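Local coordinates for RNA-binding protein (Porphyromonas gingivalis W83, PDB 7JLY) that probably binds RNA through a single RNA recognition motif and carries a bound calcium ion in the crystal, at residues G21-Y26 with V49-E54. Residues are numbered along the deposited sequence; the frame is centred on the assembly and turned at random.
Sequences GLLQQY and VEMEDE. With CA (calcium ion), chain C.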
ATOM      1  N   GLY A  21       0.798  -1.677   8.694  1.00 18.04           N
ATOM      2  CA  GLY A  21       1.950  -2.064   9.501  1.00 19.24           C
ATOM      3  C   GLY A  21       3.262  -1.771   8.791  1.00 22.08           C
ATOM      4  O   GLY A  21       4.257  -1.344   9.406  1.00 24.19           O
ATOM      5  N   LEU A  22       3.256  -2.012   7.486  1.00 18.28           N
ATOM      6  CA  LEU A  22       4.411  -1.787   6.636  1.00 18.12           C
ATOM      7  C   LEU A  22       4.727  -0.302   6.483  1.00 19.07           C
ATOM      8  O   LEU A  22       5.864   0.134   6.698  1.00 19.11           O
ATOM      9  CB  LEU A  22       4.174  -2.418   5.258  1.00 20.28           C
ATOM     10  CG  LEU A  22       5.350  -2.371   4.278  1.00 20.85           C
ATOM     11  CD1 LEU A  22       6.532  -3.135   4.844  1.00 20.73           C
ATOM     12  CD2 LEU A  22       4.936  -2.925   2.909  1.00 19.16           C
ATOM     13  N   LEU A  23       3.715   0.476   6.103  1.00 18.42           N
ATOM     14  CA  LEU A  23       3.930   1.875   5.739  1.00 18.34           C
ATOM     15  C   LEU A  23       4.030   2.792   6.960  1.00 18.89           C
ATOM     16  O   LEU A  23       4.708   3.819   6.905  1.00 19.07           O
ATOM     17  CB  LEU A  23       2.813   2.363   4.797  1.00 15.03           C
ATOM     18  CG  LEU A  23       3.012   2.056   3.298  1.00 15.95           C
ATOM     19  CD1 LEU A  23       4.284   2.696   2.795  1.00 16.43           C
ATOM     20  CD2 LEU A  23       3.021   0.552   2.986  1.00 17.53           C
ATOM     21  N   GLN A  24       3.396   2.425   8.070  1.00 16.13           N
ATOM     22  CA  GLN A  24       3.386   3.335   9.218  1.00 17.49           C
ATOM     23  C   GLN A  24       4.775   3.422   9.865  1.00 20.16           C
ATOM     24  O   GLN A  24       5.031   4.297  10.695  1.00 17.75           O
ATOM     25  CB  GLN A  24       2.338   2.910  10.255  1.00 19.55           C
ATOM     26  CG  GLN A  24       2.762   1.759  11.134  1.00 23.62           C
ATOM     27  CD  GLN A  24       1.668   1.328  12.105  1.00 26.96           C
ATOM     28  OE1 GLN A  24       0.621   1.967  12.203  1.00 26.10           O
ATOM     29  NE2 GLN A  24       1.916   0.240  12.826  1.00 27.15           N
ATOM     30  N   GLN A  25       5.669   2.518   9.475  1.00 17.73           N
ATOM     31  CA  GLN A  25       7.062   2.581   9.907  1.00 18.83           C
ATOM     32  C   GLN A  25       7.764   3.860   9.457  1.00 19.47           C
ATOM     33  O   GLN A  25       8.741   4.266  10.082  1.00 18.22           O
ATOM     34  CB  GLN A  25       7.843   1.378   9.372  1.00 16.83           C
ATOM     35  CG  GLN A  25       7.395   0.013   9.924  1.00 14.62           C
ATOM     36  CD  GLN A  25       8.169  -1.136   9.292  1.00 19.33           C
ATOM     37  OE1 GLN A  25       8.880  -1.868   9.976  1.00 20.57           O
ATOM     38  NE2 GLN A  25       8.043  -1.289   7.979  1.00 20.87           N
ATOM     39  N   TYR A  26       7.269   4.480   8.379  1.00 16.21           N
ATOM     40  CA  TYR A  26       7.931   5.630   7.754  1.00 16.30           C
ATOM     41  C   TYR A  26       7.267   6.960   8.071  1.00 17.73           C
ATOM     42  O   TYR A  26       7.844   7.995   7.793  1.00 19.27           O
ATOM     43  CB  TYR A  26       7.999   5.433   6.227  1.00 15.73           C
ATOM     44  CG  TYR A  26       8.669   4.118   5.925  1.00 16.47           C
ATOM     45  CD1 TYR A  26      10.054   3.987   6.028  1.00 17.33           C
ATOM     46  CD2 TYR A  26       7.922   2.993   5.627  1.00 20.19           C
ATOM     47  CE1 TYR A  26      10.667   2.775   5.796  1.00 18.23           C
ATOM     48  CE2 TYR A  26       8.527   1.770   5.396  1.00 19.52           C
ATOM     49  CZ  TYR A  26       9.899   1.670   5.482  1.00 17.68           C
ATOM     50  OH  TYR A  26      10.499   0.443   5.261  1.00 16.34           O
ATOM     51  N   VAL A  49      -2.467   3.030   0.121  1.00 20.38           N
ATOM     52  CA  VAL A  49      -2.202   3.584   1.442  1.00 17.56           C
ATOM     53  C   VAL A  49      -1.995   5.095   1.331  1.00 18.52           C
ATOM     54  O   VAL A  49      -1.225   5.552   0.493  1.00 18.97           O
ATOM     55  CB  VAL A  49      -0.954   2.956   2.099  1.00 16.96           C
ATOM     56  CG1 VAL A  49      -0.717   3.605   3.447  1.00 17.65           C
ATOM     57  CG2 VAL A  49      -1.115   1.427   2.245  1.00 18.61           C
ATOM     58  N   GLU A  50      -2.686   5.868   2.163  1.00 19.91           N
ATOM     59  CA  GLU A  50      -2.464   7.303   2.196  1.00 19.41           C
ATOM     60  C   GLU A  50      -1.617   7.650   3.404  1.00 18.26           C
ATOM     61  O   GLU A  50      -1.863   7.158   4.509  1.00 18.86           O
ATOM     62  CB  GLU A  50      -3.787   8.071   2.238  1.00 22.44           C
ATOM     63  CG  GLU A  50      -4.461   8.165   0.882  1.00 29.77           C
ATOM     64  CD  GLU A  50      -5.711   9.023   0.914  1.00 34.49           C
ATOM     65  OE1 GLU A  50      -5.652  10.143   1.465  1.00 39.79           O
ATOM     66  OE2 GLU A  50      -6.753   8.576   0.397  1.00 39.83           O
ATOM     67  N   MET A  51      -0.608   8.485   3.184  1.00 16.99           N
ATOM     68  CA  MET A  51       0.244   8.967   4.258  1.00 17.77           C
ATOM     69  C   MET A  51       0.109  10.483   4.321  1.00 20.38           C
ATOM     70  O   MET A  51      -0.024  11.139   3.292  1.00 19.99           O
ATOM     71  CB  MET A  51       1.699   8.548   4.042  1.00 17.99           C
ATOM     72  CG  MET A  51       1.918   7.040   4.155  1.00 17.89           C
ATOM     73  SD  MET A  51       3.644   6.588   3.978  1.00 19.44           S
ATOM     74  CE  MET A  51       4.289   7.153   5.554  1.00 21.21           C
ATOM     75  N   GLU A  52       0.115  11.037   5.525  1.00 19.29           N
ATOM     76  CA  GLU A  52      -0.188  12.460   5.668  1.00 20.38           C
ATOM     77  C   GLU A  52       0.941  13.353   5.137  1.00 22.63           C
ATOM     78  O   GLU A  52       0.691  14.441   4.627  1.00 21.40           O
ATOM     79  CB  GLU A  52      -0.492  12.803   7.129  1.00 22.13           C
ATOM     80  CG  GLU A  52      -0.957  14.264   7.348  1.00 23.68           C
ATOM     81  CD  GLU A  52      -2.212  14.645   6.536  1.00 29.79           C
ATOM     82  OE1 GLU A  52      -3.146  13.810   6.419  1.00 26.67           O
ATOM     83  OE2 GLU A  52      -2.264  15.790   6.011  1.00 28.65           O
ATOM     84  N   ASP A  53       2.178  12.870   5.249  0.60 21.53           N
ATOM     85  CA  ASP A  53       3.361  13.641   4.872  0.60 23.19           C
ATOM     86  C   ASP A  53       3.969  13.113   3.578  0.60 22.77           C
ATOM     87  O   ASP A  53       4.440  11.975   3.537  0.60 22.04           O
ATOM     88  CB  ASP A  53       4.402  13.597   6.002  0.60 24.41           C
ATOM     89  CG  ASP A  53       5.590  14.512   5.748  0.60 25.86           C
ATOM     90  OD1 ASP A  53       5.480  15.719   6.052  0.60 26.78           O
ATOM     91  OD2 ASP A  53       6.635  14.025   5.263  0.60 26.38           O
ATOM     92  N   GLU A  54       3.961  13.937   2.531  1.00 22.59           N
ATOM     93  CA  GLU A  54       4.526  13.558   1.240  1.00 22.31           C
ATOM     94  C   GLU A  54       5.966  13.096   1.326  1.00 25.28           C
ATOM     95  O   GLU A  54       6.389  12.201   0.591  1.00 22.43           O
ATOM     96  CB  GLU A  54       4.463  14.737   0.269  1.00 26.80           C
ATOM     97  CG  GLU A  54       3.360  14.646  -0.740  1.00 37.95           C
ATOM     98  CD  GLU A  54       3.577  15.589  -1.911  1.00 48.29           C
ATOM     99  OE1 GLU A  54       4.635  16.265  -1.948  1.00 46.99           O
ATOM    100  OE2 GLU A  54       2.693  15.644  -2.798  1.00 52.67           O
TER
HETATM  101 CA    CA C 102       1.073  15.445  -4.895  1.00 34.60          CA
HETATM  102  O   HOH W   1       0.579  13.084  -5.210  1.00 33.14           O
HETATM  103  O   HOH W   2       2.259  17.263  -4.262  1.00 36.01           O
HETATM  104  O   HOH W   3       3.232  14.564  -5.858  1.00 34.43           O
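The carbonyl oxygen Leu23 O meets two groups. The backbone N of Tyr26 donates a hydrogen bond to Leu23 O at 3.0 Å, and the methyl CE of Met51 lies 3.6 Å from the same oxygen. No hydrogen bond joins the two segments. The thioether of Met51 reaches from strand 46-51 to the backbone of Leu23 and Tyr26. A bend at chi3 (73°) sets CE against the backbone of Tyr26, and CE of Met51 lies 4.1 Å from CB of Tyr26. The Leu23 side chain crosses that of Met51 at about a right angle, with CD1 4.1 Å from SD. Leu23 also rests on Val49, whose branch CG1 sits 4.0 Å from CB of Leu23. Ile5, Val29 and Ala60 add to this apolar layer, so strands 3-8 and 29-36 and helix 54-64 all share it. The Tyr26 ring leads away from the strand, and its hydroxyl hydrogen-bonds Glu63 of helix 54-64. On the same segment, NE2 of Gln25 donates to Leu22 O at 2.9 Å, on a lone pair in the carbonyl plane.

Val49 and Met51 belong to the RNP1 motif but point to the helix side of the sheet, away from the face that usually binds RNA in RNA recognition motifs. Past the strand, OE2 of Glu54 binds the calcium ion at 2.7 Å, three waters also bind it, and OE1 pairs with Arg58. Glu54 takes no part in the apolar layer, so the calcium site is separate from it, and the contact itself rests on buried aliphatic and thioether packing between helix and sheet.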